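Local coordinates for sensor-type histidine kinase PrrB (Mycobacterium tuberculosis, PDB 1YSR), which uses ATP to phosphorylate a protein histidine, probably as the sensor kinase of the PrrB/PrrA two-component system, and is represented here by its C-terminal ATP-binding domain, at residues Val41-Gly46 and Ala120-Leu125; Leu114-Val119 and Ala140-Arg145; Arg16-Ala21 and Val67-Val72; Val8-Leu13 and Ala76-Ala81. All blocks are in the same frame, centred on the assembly; numbering follows the deposited sequence.

Contact 1 (Val41-Gly46 and Ala120-Leu125)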
loop_
_atom_site.group_PDB
_atom_site.type_symbol
_atom_site.label_atom_id
_atom_site.label_comp_id
_atom_site.label_asym_id
_atom_site.label_seq_id
_atom_site.Cartn_x
_atom_site.Cartn_y
_atom_site.Cartn_z
ATOM N N VAL A 41 -4.238 7.254 6.827
ATOM C CA VAL A 41 -5.250 6.966 5.863
ATOM C C VAL A 41 -4.866 7.761 4.634
ATOM O O VAL A 41 -4.537 8.961 4.728
ATOM C CB VAL A 41 -6.644 7.368 6.411
ATOM C CG1 VAL A 41 -7.692 7.378 5.307
ATOM C CG2 VAL A 41 -7.039 6.348 7.541
ATOM N N GLY A 42 -4.840 7.091 3.501
ATOM C CA GLY A 42 -4.222 7.673 2.332
ATOM C C GLY A 42 -4.422 6.802 1.118
ATOM O O GLY A 42 -5.218 5.839 1.133
ATOM N N LEU A 43 -3.686 7.151 0.058
ATOM C CA LEU A 43 -3.851 6.465 -1.220
ATOM C C LEU A 43 -2.562 5.696 -1.431
ATOM O O LEU A 43 -1.541 6.316 -1.782
ATOM C CB LEU A 43 -4.012 7.484 -2.363
ATOM C CG LEU A 43 -5.124 8.557 -2.197
ATOM C CD1 LEU A 43 -4.856 9.922 -2.921
ATOM C CD2 LEU A 43 -6.496 7.979 -2.595
ATOM N N PRO A 44 -2.585 4.359 -1.234
ATOM C CA PRO A 44 -1.311 3.662 -1.275
ATOM C C PRO A 44 -0.598 3.717 -2.635
ATOM O O PRO A 44 0.634 3.771 -2.637
ATOM C CB PRO A 44 -1.639 2.218 -0.854
ATOM C CG PRO A 44 -3.105 2.042 -1.118
ATOM C CD PRO A 44 -3.738 3.445 -0.986
ATOM N N ALA A 45 -1.331 3.744 -3.755
ATOM C CA ALA A 45 -0.642 3.809 -5.049
ATOM C C ALA A 45 0.062 5.194 -5.202
ATOM O O ALA A 45 1.197 5.269 -5.617
ATOM C CB ALA A 45 -1.607 3.595 -6.211
ATOM N N GLY A 46 -0.612 6.245 -4.767
ATOM C CA GLY A 46 -0.075 7.620 -4.931
ATOM C C GLY A 46 1.112 7.794 -3.985
ATOM O O GLY A 46 2.126 8.369 -4.376
ATOM N N ALA A 120 4.972 16.573 -4.820
ATOM C CA ALA A 120 4.148 17.640 -4.282
ATOM C C ALA A 120 2.652 17.404 -4.458
ATOM O O ALA A 120 1.857 17.662 -3.551
ATOM C CB ALA A 120 4.570 19.008 -4.907
ATOM N N GLN A 121 2.276 16.903 -5.626
ATOM C CA GLN A 121 0.884 16.615 -5.926
ATOM C C GLN A 121 0.297 15.610 -4.911
ATOM O O GLN A 121 -0.792 15.785 -4.384
ATOM C CB GLN A 121 0.793 16.037 -7.327
ATOM C CG GLN A 121 -0.605 15.949 -7.926
ATOM C CD GLN A 121 -0.682 14.881 -9.013
ATOM O OE1 GLN A 121 -1.606 14.069 -9.023
ATOM N NE2 GLN A 121 0.294 14.864 -9.909
ATOM N N GLN A 122 1.017 14.524 -4.705
ATOM C CA GLN A 122 0.577 13.520 -3.698
ATOM C C GLN A 122 0.512 14.072 -2.267
ATOM O O GLN A 122 -0.451 13.813 -1.505
ATOM C CB GLN A 122 1.438 12.251 -3.849
ATOM C CG GLN A 122 1.190 11.525 -5.133
ATOM C CD GLN A 122 -0.267 11.052 -5.191
ATOM O OE1 GLN A 122 -0.849 10.666 -4.171
ATOM N NE2 GLN A 122 -0.857 11.151 -6.356
ATOM N N ALA A 123 1.502 14.878 -1.870
ATOM C CA ALA A 123 1.500 15.484 -0.572
ATOM C C ALA A 123 0.237 16.341 -0.378
ATOM O O ALA A 123 -0.431 16.268 0.667
ATOM C CB ALA A 123 2.758 16.281 -0.362
ATOM N N GLN A 124 -0.096 17.123 -1.397
ATOM C CA GLN A 124 -1.252 18.008 -1.342
ATOM C C GLN A 124 -2.570 17.216 -1.264
ATOM O O GLN A 124 -3.427 17.548 -0.448
ATOM C CB GLN A 124 -1.246 19.011 -2.498
ATOM C CG GLN A 124 -0.547 20.374 -2.144
ATOM C CD GLN A 124 0.959 20.462 -2.513
ATOM O OE1 GLN A 124 1.822 20.002 -1.756
ATOM N NE2 GLN A 124 1.270 21.097 -3.653
ATOM N N LEU A 125 -2.665 16.130 -2.028
ATOM C CA LEU A 125 -3.844 15.230 -2.002
ATOM C C LEU A 125 -4.060 14.653 -0.627
ATOM O O LEU A 125 -5.186 14.338 -0.252
ATOM C CB LEU A 125 -3.705 14.094 -3.033
ATOM C CG LEU A 125 -3.957 14.456 -4.490
ATOM C CD1 LEU A 125 -3.631 13.256 -5.386
ATOM C CD2 LEU A 125 -5.417 14.864 -4.744
#

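Contact 2 (Leu114-Val119 and Ala140-Arg145)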
loop_
_atom_site.group_PDB
_atom_site.type_symbol
_atom_site.label_atom_id
_atom_site.label_comp_id
_atom_site.label_asym_id
_atom_site.label_seq_id
_atom_site.Cartn_x
_atom_site.Cartn_y
_atom_site.Cartn_z
ATOM N N LEU A 114 15.710 17.285 -13.057
ATOM C CA LEU A 114 15.244 16.961 -11.712
ATOM C C LEU A 114 13.880 17.601 -11.457
ATOM O O LEU A 114 13.753 18.840 -11.470
ATOM C CB LEU A 114 16.238 17.464 -10.657
ATOM C CG LEU A 114 15.818 17.364 -9.183
ATOM C CD1 LEU A 114 15.910 15.931 -8.629
ATOM C CD2 LEU A 114 16.701 18.266 -8.392
ATOM N N GLY A 115 12.885 16.771 -11.149
ATOM C CA GLY A 115 11.516 17.242 -11.055
ATOM C C GLY A 115 10.788 16.412 -10.068
ATOM O O GLY A 115 10.789 15.178 -10.179
ATOM N N LEU A 116 10.199 17.084 -9.089
ATOM C CA LEU A 116 9.478 16.435 -7.998
ATOM C C LEU A 116 7.987 16.841 -7.878
ATOM O O LEU A 116 7.410 16.739 -6.807
ATOM C CB LEU A 116 10.191 16.721 -6.668
ATOM C CG LEU A 116 11.592 16.099 -6.541
ATOM C CD1 LEU A 116 12.330 16.652 -5.335
ATOM C CD2 LEU A 116 11.498 14.602 -6.490
ATOM N N ALA A 117 7.374 17.331 -8.953
ATOM C CA ALA A 117 5.978 17.760 -8.917
ATOM C C ALA A 117 5.001 16.650 -8.559
ATOM O O ALA A 117 3.940 16.946 -7.982
ATOM C CB ALA A 117 5.559 18.348 -10.222
ATOM N N LEU A 118 5.342 15.401 -8.918
ATOM C CA LEU A 118 4.479 14.243 -8.555
ATOM C C LEU A 118 4.413 14.104 -7.068
ATOM O O LEU A 118 3.345 13.888 -6.491
ATOM C CB LEU A 118 4.962 12.919 -9.157
ATOM C CG LEU A 118 4.567 12.472 -10.573
ATOM C CD1 LEU A 118 5.138 11.060 -10.852
ATOM C CD2 LEU A 118 3.057 12.512 -10.762
ATOM N N VAL A 119 5.564 14.258 -6.432
ATOM C CA VAL A 119 5.655 14.223 -5.005
ATOM C C VAL A 119 4.801 15.314 -4.379
ATOM O O VAL A 119 3.993 15.060 -3.491
ATOM C CB VAL A 119 7.120 14.334 -4.554
ATOM C CG1 VAL A 119 7.205 14.291 -3.067
ATOM C CG2 VAL A 119 7.952 13.201 -5.148
ATOM N N ALA A 140 20.213 15.395 -1.312
ATOM C CA ALA A 140 18.922 15.972 -0.989
ATOM C C ALA A 140 18.246 15.171 0.126
ATOM O O ALA A 140 18.476 13.962 0.244
ATOM C CB ALA A 140 18.074 15.954 -2.238
ATOM N N ARG A 141 17.404 15.846 0.913
ATOM C CA ARG A 141 16.508 15.210 1.820
ATOM C C ARG A 141 15.111 15.729 1.411
ATOM O O ARG A 141 14.819 16.952 1.522
ATOM C CB ARG A 141 16.848 15.648 3.241
ATOM C CG ARG A 141 15.888 15.175 4.299
ATOM C CD ARG A 141 16.566 15.285 5.685
ATOM N NE ARG A 141 15.557 15.491 6.692
ATOM C CZ ARG A 141 15.015 14.513 7.386
ATOM N NH1 ARG A 141 15.428 13.279 7.193
ATOM N NH2 ARG A 141 14.080 14.783 8.289
ATOM N N LEU A 142 14.280 14.836 0.881
ATOM C CA LEU A 142 12.918 15.220 0.551
ATOM C C LEU A 142 12.021 14.768 1.675
ATOM O O LEU A 142 12.018 13.581 2.030
ATOM C CB LEU A 142 12.484 14.546 -0.754
ATOM C CG LEU A 142 11.032 14.637 -1.276
ATOM C CD1 LEU A 142 10.533 15.973 -1.326
ATOM C CD2 LEU A 142 11.072 14.088 -2.658
ATOM N N VAL A 143 11.240 15.700 2.221
ATOM C CA VAL A 143 10.472 15.434 3.382
ATOM C C VAL A 143 9.009 15.618 3.069
ATOM O O VAL A 143 8.597 16.664 2.580
ATOM C CB VAL A 143 10.813 16.349 4.593
ATOM C CG1 VAL A 143 10.090 15.801 5.795
ATOM C CG2 VAL A 143 12.281 16.343 4.901
ATOM N N LEU A 144 8.219 14.591 3.343
ATOM C CA LEU A 144 6.753 14.716 3.117
ATOM C C LEU A 144 6.150 14.706 4.453
ATOM O O LEU A 144 6.391 13.791 5.206
ATOM C CB LEU A 144 6.198 13.505 2.416
ATOM C CG LEU A 144 6.579 13.091 1.034
ATOM C CD1 LEU A 144 5.283 12.554 0.429
ATOM C CD2 LEU A 144 7.128 14.232 0.261
ATOM N N ARG A 145 5.389 15.737 4.789
ATOM C CA ARG A 145 4.774 15.807 6.089
ATOM C C ARG A 145 3.262 15.646 5.959
ATOM O O ARG A 145 2.603 16.502 5.397
ATOM C CB ARG A 145 5.116 17.122 6.756
ATOM C CG ARG A 145 6.552 17.207 7.179
ATOM C CD ARG A 145 6.859 18.528 7.847
ATOM N NE ARG A 145 8.080 19.128 7.335
ATOM C CZ ARG A 145 9.273 18.871 7.837
ATOM N NH1 ARG A 145 9.367 18.023 8.840
ATOM N NH2 ARG A 145 10.356 19.438 7.350
#

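Contact 3 (Arg16-Ala21 and Val67-Val72)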
loop_
_atom_site.group_PDB
_atom_site.type_symbol
_atom_site.label_atom_id
_atom_site.label_comp_id
_atom_site.label_asym_id
_atom_site.label_seq_id
_atom_site.Cartn_x
_atom_site.Cartn_y
_atom_site.Cartn_z
ATOM N N ARG A 16 9.019 -1.881 1.383
ATOM C CA ARG A 16 8.854 -2.472 0.050
ATOM C C ARG A 16 9.441 -1.610 -1.016
ATOM O O ARG A 16 10.003 -2.116 -1.965
ATOM C CB ARG A 16 7.386 -2.763 -0.348
ATOM C CG ARG A 16 6.589 -3.648 0.619
ATOM C CD ARG A 16 5.123 -3.862 0.085
ATOM N NE ARG A 16 4.377 -2.637 -0.266
ATOM C CZ ARG A 16 3.527 -1.967 0.532
ATOM N NH1 ARG A 16 3.283 -2.350 1.775
ATOM N NH2 ARG A 16 2.913 -0.882 0.074
ATOM N N ALA A 17 9.260 -0.285 -0.907
ATOM C CA ALA A 17 9.812 0.586 -1.913
ATOM C C ALA A 17 11.329 0.395 -2.002
ATOM O O ALA A 17 11.902 0.427 -3.092
ATOM C CB ALA A 17 9.487 2.044 -1.567
ATOM N N ALA A 18 11.958 0.280 -0.847
ATOM C CA ALA A 18 13.440 0.234 -0.840
ATOM C C ALA A 18 13.855 -1.117 -1.449
ATOM O O ALA A 18 14.760 -1.190 -2.255
ATOM C CB ALA A 18 13.945 0.362 0.551
ATOM N N HIS A 19 13.137 -2.185 -1.097
ATOM C CA HIS A 19 13.465 -3.527 -1.609
ATOM C C HIS A 19 13.319 -3.578 -3.111
ATOM O O HIS A 19 14.191 -4.109 -3.816
ATOM C CB HIS A 19 12.606 -4.595 -0.917
ATOM C CG HIS A 19 13.055 -4.905 0.482
ATOM N ND1 HIS A 19 14.231 -5.583 0.752
ATOM C CD2 HIS A 19 12.498 -4.630 1.689
ATOM C CE1 HIS A 19 14.375 -5.707 2.062
ATOM N NE2 HIS A 19 13.332 -5.150 2.652
ATOM N N ASP A 20 12.211 -3.034 -3.622
ATOM C CA ASP A 20 11.977 -2.995 -5.054
ATOM C C ASP A 20 12.969 -2.111 -5.771
ATOM O O ASP A 20 13.400 -2.473 -6.859
ATOM C CB ASP A 20 10.568 -2.515 -5.407
ATOM C CG ASP A 20 9.470 -3.474 -4.945
ATOM O OD1 ASP A 20 9.769 -4.602 -4.538
ATOM O OD2 ASP A 20 8.271 -3.072 -4.976
ATOM N N ALA A 21 13.293 -0.932 -5.206
ATOM C CA ALA A 21 14.267 -0.029 -5.823
ATOM C C ALA A 21 15.653 -0.678 -5.971
ATOM O O ALA A 21 16.321 -0.500 -6.986
ATOM C CB ALA A 21 14.373 1.285 -5.090
ATOM N N VAL A 67 20.740 5.859 -0.595
ATOM C CA VAL A 67 19.431 6.419 -0.242
ATOM C C VAL A 67 18.907 5.747 1.027
ATOM O O VAL A 67 19.000 4.509 1.171
ATOM C CB VAL A 67 18.397 6.179 -1.392
ATOM C CG1 VAL A 67 16.970 6.556 -0.924
ATOM C CG2 VAL A 67 18.818 6.945 -2.655
ATOM N N GLN A 68 18.356 6.530 1.943
ATOM C CA GLN A 68 17.742 6.003 3.143
ATOM C C GLN A 68 16.376 6.583 3.230
ATOM O O GLN A 68 16.218 7.840 3.133
ATOM C CB GLN A 68 18.515 6.475 4.393
ATOM C CG GLN A 68 19.897 5.798 4.468
ATOM C CD GLN A 68 20.731 6.307 5.652
ATOM O OE1 GLN A 68 20.395 7.316 6.306
ATOM N NE2 GLN A 68 21.796 5.596 5.939
ATOM N N LEU A 69 15.409 5.693 3.438
ATOM C CA LEU A 69 14.012 6.076 3.670
ATOM C C LEU A 69 13.772 6.034 5.183
ATOM O O LEU A 69 14.284 5.152 5.899
ATOM C CB LEU A 69 13.095 5.055 3.007
ATOM C CG LEU A 69 13.418 4.804 1.532
ATOM C CD1 LEU A 69 12.478 3.715 0.848
ATOM C CD2 LEU A 69 13.501 6.148 0.693
ATOM N N SER A 70 12.939 6.936 5.669
ATOM C CA SER A 70 12.549 6.890 7.083
ATOM C C SER A 70 11.154 7.420 7.311
ATOM O O SER A 70 10.664 8.196 6.515
ATOM C CB SER A 70 13.503 7.675 7.955
ATOM O OG SER A 70 13.660 9.021 7.537
ATOM N N ALA A 71 10.574 7.043 8.452
ATOM C CA ALA A 71 9.296 7.592 8.905
ATOM C C ALA A 71 9.389 7.802 10.395
ATOM O O ALA A 71 9.811 6.891 11.154
ATOM C CB ALA A 71 8.153 6.623 8.575
ATOM N N VAL A 72 9.002 9.014 10.793
ATOM C CA VAL A 72 8.994 9.457 12.188
ATOM C C VAL A 72 7.542 9.840 12.499
ATOM O O VAL A 72 6.975 10.713 11.823
ATOM C CB VAL A 72 9.925 10.681 12.336
ATOM C CG1 VAL A 72 9.741 11.381 13.688
ATOM C CG2 VAL A 72 11.387 10.268 12.150
#

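Contact 4 (Val8-Leu13 and Ala76-Ala81)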
loop_
_atom_site.group_PDB
_atom_site.type_symbol
_atom_site.label_atom_id
_atom_site.label_comp_id
_atom_site.label_asym_id
_atom_site.label_seq_id
_atom_site.Cartn_x
_atom_site.Cartn_y
_atom_site.Cartn_z
ATOM N N VAL A 8 -3.023 2.872 5.364
ATOM C CA VAL A 8 -1.739 2.604 4.726
ATOM C C VAL A 8 -0.667 2.514 5.780
ATOM O O VAL A 8 -0.452 3.434 6.512
ATOM C CB VAL A 8 -1.327 3.741 3.756
ATOM C CG1 VAL A 8 -0.100 3.292 3.033
ATOM C CG2 VAL A 8 -2.415 4.003 2.711
ATOM N N ASP A 9 0.033 1.385 5.837
ATOM C CA ASP A 9 1.202 1.279 6.718
ATOM C C ASP A 9 2.366 1.910 5.989
ATOM O O ASP A 9 2.913 1.293 5.090
ATOM C CB ASP A 9 1.501 -0.198 7.013
ATOM C CG ASP A 9 2.729 -0.385 7.919
ATOM O OD1 ASP A 9 3.611 0.509 8.001
ATOM O OD2 ASP A 9 2.845 -1.489 8.484
ATOM N N ILE A 10 2.668 3.155 6.333
ATOM C CA ILE A 10 3.690 3.946 5.624
ATOM C C ILE A 10 5.047 3.288 5.740
ATOM O O ILE A 10 5.916 3.297 4.809
ATOM C CB ILE A 10 3.783 5.401 6.259
ATOM C CG1 ILE A 10 2.512 6.194 5.949
ATOM C CG2 ILE A 10 5.016 6.139 5.757
ATOM C CD1 ILE A 10 2.153 6.227 4.412
ATOM N N THR A 11 5.265 2.717 6.930
ATOM C CA THR A 11 6.522 2.076 7.224
ATOM C C THR A 11 6.772 0.862 6.330
ATOM O O THR A 11 7.866 0.726 5.738
ATOM C CB THR A 11 6.581 1.767 8.753
ATOM O OG1 THR A 11 6.303 2.982 9.470
ATOM C CG2 THR A 11 7.959 1.269 9.103
ATOM N N ASP A 12 5.774 -0.003 6.172
ATOM C CA ASP A 12 5.880 -1.148 5.289
ATOM C C ASP A 12 6.011 -0.696 3.842
ATOM O O ASP A 12 6.745 -1.304 3.064
ATOM C CB ASP A 12 4.616 -2.039 5.455
ATOM C CG ASP A 12 4.668 -3.321 4.628
ATOM O OD1 ASP A 12 5.582 -4.134 4.822
ATOM O OD2 ASP A 12 3.805 -3.499 3.757
ATOM N N LEU A 13 5.257 0.351 3.457
ATOM C CA LEU A 13 5.357 0.918 2.119
ATOM C C LEU A 13 6.819 1.282 1.804
ATOM O O LEU A 13 7.336 0.974 0.733
ATOM C CB LEU A 13 4.438 2.172 2.023
ATOM C CG LEU A 13 4.263 2.764 0.591
ATOM C CD1 LEU A 13 2.918 3.491 0.516
ATOM C CD2 LEU A 13 5.351 3.818 0.365
ATOM N N ALA A 76 0.799 14.571 15.365
ATOM C CA ALA A 76 0.416 15.333 14.157
ATOM C C ALA A 76 0.329 14.483 12.886
ATOM O O ALA A 76 -0.352 14.841 11.920
ATOM C CB ALA A 76 1.406 16.486 13.950
ATOM N N GLY A 77 1.034 13.354 12.886
ATOM C CA GLY A 77 0.973 12.409 11.766
ATOM C C GLY A 77 2.351 11.847 11.517
ATOM O O GLY A 77 3.014 11.407 12.454
ATOM N N VAL A 78 2.812 11.883 10.270
ATOM C CA VAL A 78 4.106 11.297 9.982
ATOM C C VAL A 78 4.977 12.205 9.100
ATOM O O VAL A 78 4.478 12.948 8.261
ATOM C CB VAL A 78 3.866 9.952 9.294
ATOM C CG1 VAL A 78 3.116 10.157 7.949
ATOM C CG2 VAL A 78 5.148 9.127 9.112
ATOM N N GLU A 79 6.290 12.103 9.299
ATOM C CA GLU A 79 7.243 12.842 8.491
ATOM C C GLU A 79 8.006 11.709 7.820
ATOM O O GLU A 79 8.623 10.894 8.496
ATOM C CB GLU A 79 8.124 13.704 9.408
ATOM C CG GLU A 79 9.433 14.227 8.868
ATOM C CD GLU A 79 10.129 15.130 9.897
ATOM O OE1 GLU A 79 9.503 16.158 10.277
ATOM O OE2 GLU A 79 11.266 14.803 10.325
ATOM N N ILE A 80 7.848 11.609 6.510
ATOM C CA ILE A 80 8.539 10.630 5.682
ATOM C C ILE A 80 9.734 11.365 5.071
ATOM O O ILE A 80 9.600 12.485 4.599
ATOM C CB ILE A 80 7.615 10.196 4.531
ATOM C CG1 ILE A 80 6.389 9.446 5.099
ATOM C CG2 ILE A 80 8.367 9.316 3.462
ATOM C CD1 ILE A 80 5.248 9.275 4.090
ATOM N N ALA A 81 10.906 10.760 5.071
ATOM C CA ALA A 81 12.065 11.436 4.438
ATOM C C ALA A 81 12.779 10.518 3.507
ATOM O O ALA A 81 12.906 9.329 3.807
ATOM C CB ALA A 81 13.060 11.931 5.552
#

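Contact 1 (Val41-Gly46 and Ala120-Leu125)
The backbones come closest at G46 and Q122, whose CA atoms lie 6.1 Å apart. This is a helix-to-helix contact in the alpha/beta sandwich of the GHKL (Bergerat) ATPase fold. The first turn of helix 44-61 meets the last part of helix 117-125. G46 offers only backbone here, and the amide of Q122 lies directly against it. The Q122 chain starts with CG beside its own backbone N (chi1 -68°) and bends again at chi2 (-62°), which turns the amide onto the glycine. Its CG lies 3.4 Å from G46 O, and CD is equally close to G46 CA. P7 of the second subunit also packs on Q122, so this buried glutamine lies near a subunit boundary.

L43, at the N-cap position of helix 44-61, adds a looser apolar touch. Its CD1 is 4.3 Å from L125 CD1, nearer the surface. H126 also bridges the two elements: its ring bonds to L43 N through NE2 and to Q122 O through ND1. No hydrogen bond joins the two segments directly. Q122 OE1 is buried with no polar partner in the model, 3.2 Å from G46 CA.

Contact 2 (Leu114-Val119 and Ala140-Arg145)
L116 and V119 meet L142 and L144 through apolar groups alone. CD2 of L142 is the shared atom. Both methyls of L116 reach it end-on, with CD1 and CD2 each 3.9 Å away. V119 also comes tip to tip, its CG1 3.9 Å from L142 CD2. L142 holds its CG anti to the backbone N (chi1 173°), which carries the branch out toward the helix. V119 and L144 pass at a slant. Their closest atoms, V119 CG1 and L144 CD2, are 3.3 Å apart. That is tighter than usual for two carbons, and L144 has an unusual chi2 of -143°. This close approach should be read with caution.

In GHKL ATPases the glycine-rich G2 box runs into the helix that follows the ATP lid, and the sequence from L114 to V119 matches its end. The contact lays the start of helix 117-125 on strand 140-147.

Polar contacts lie around this core. G115 N bonds to N57 OD1 in helix 44-61, and A140 N to D84 OD1. On the side of the strand turned from the helix, R141 forms salt bridges with D83 and E133, and R145 with E133. CG1 of V143 sits over the centre of one face of the R145 guanidinium, 3.7 Å above its plane.

Contact 3 (Arg16-Ala21 and Val67-Val72)
L69 reaches from strand 66-74 to two alanines, A17 and A18, on helix 10-24. Its CB leaves the strand on the helix side, still 5.4 Å from A18 CB. CG then sits beside the backbone N of L69 (chi1 -52°) and comes to 4.6 Å from A18 CB. From CG the chain divides. CD1 continues the extended line, anti to CA (chi2 179°), and makes the touch. It lies 3.7 Å from A18 CB and 3.9 Å from A18 N, so it rests against the backbone at this point as well as the methyl. The CB of A17 is a looser neighbour, 4.2 Å from L69 CD1. CD2 turns from the helix, at 5.8 Å from A18 CB.

The small alanine side chains let the helix lie near the strand, with A18 CA and L69 CA 7.4 Å apart. Neither segment gives the other a hydrogen bond. Apolar neighbours continue the packing: L69 touches I82 of strand 77-84, A18 touches V30 of strand 29-32, and A17 touches V51 of helix 44-61. To one side, toward helix 44-61, D20 makes a salt bridge with R48. This packing of helix 10-24 on the mixed sheet is part of the alpha/beta sandwich of the GHKL (Bergerat) ATP-binding fold.

Contact 4 (Val8-Leu13 and Ala76-Ala81)
I10 and I80 are brought together by their first torsions. In I10, chi1 of -69° leaves CG2 anti to the backbone N, and this methyl becomes the touching group. In I80, chi1 of -65° puts CG1 beside the backbone N, while chi2 of 166° keeps the chain stretched out toward CD1. The contact packs the start of helix 10-24 on strand 77-84, within the alpha/beta sandwich of the GHKL (Bergerat) ATPase fold.

The two isoleucines cross at about a right angle. CG2 of I10 presses on the outer part of I80, 3.6 Å from its CD1 and the same distance from its CG1. One methyl thus covers a whole C-C bond of the strand residue. The other branch of I10 serves V78, two residues earlier on the same strand face. I10 CG1 and V78 CG1 are 4.5 Å apart, a loose touch.

Other residues close the core. L47 of helix 44-61 and I40 of strand 39-42 pack on I10, and L146 of strand 140-147 lies against V78 and I80. All three touching residues are buried.

The helix that carries I10 begins at D9, its N-cap. L13 N bonds to D9 O, 3.0 Å away, in the first turn. The D9 side chain adds a nearly straight capping bond: D12 N reaches D9 OD1 at 2.9 Å, coming from above the carboxylate plane.

How the contacts relate
Contacts 2, 3 and 4 are buried and join a helix to the five-stranded sheet. Contact 1 is only partly buried and joins two helices near subunit boundaries. It is also the one where an amide meets backbone; the other three are purely aliphatic across the segments. Contacts 3 and 4 share helix 10-24, and their strands 66-74 and 77-84 are neighbours. Strand 140-147 of contact 2 lies next to 77-84. Contacts 1 and 2 share helix 117-125, with centres about 12 Å apart. V8 and L13 of contact 4 pack on G42 and P44 of contact 1. The pair with centres farthest apart is contacts 1 and 3, about 17 Å.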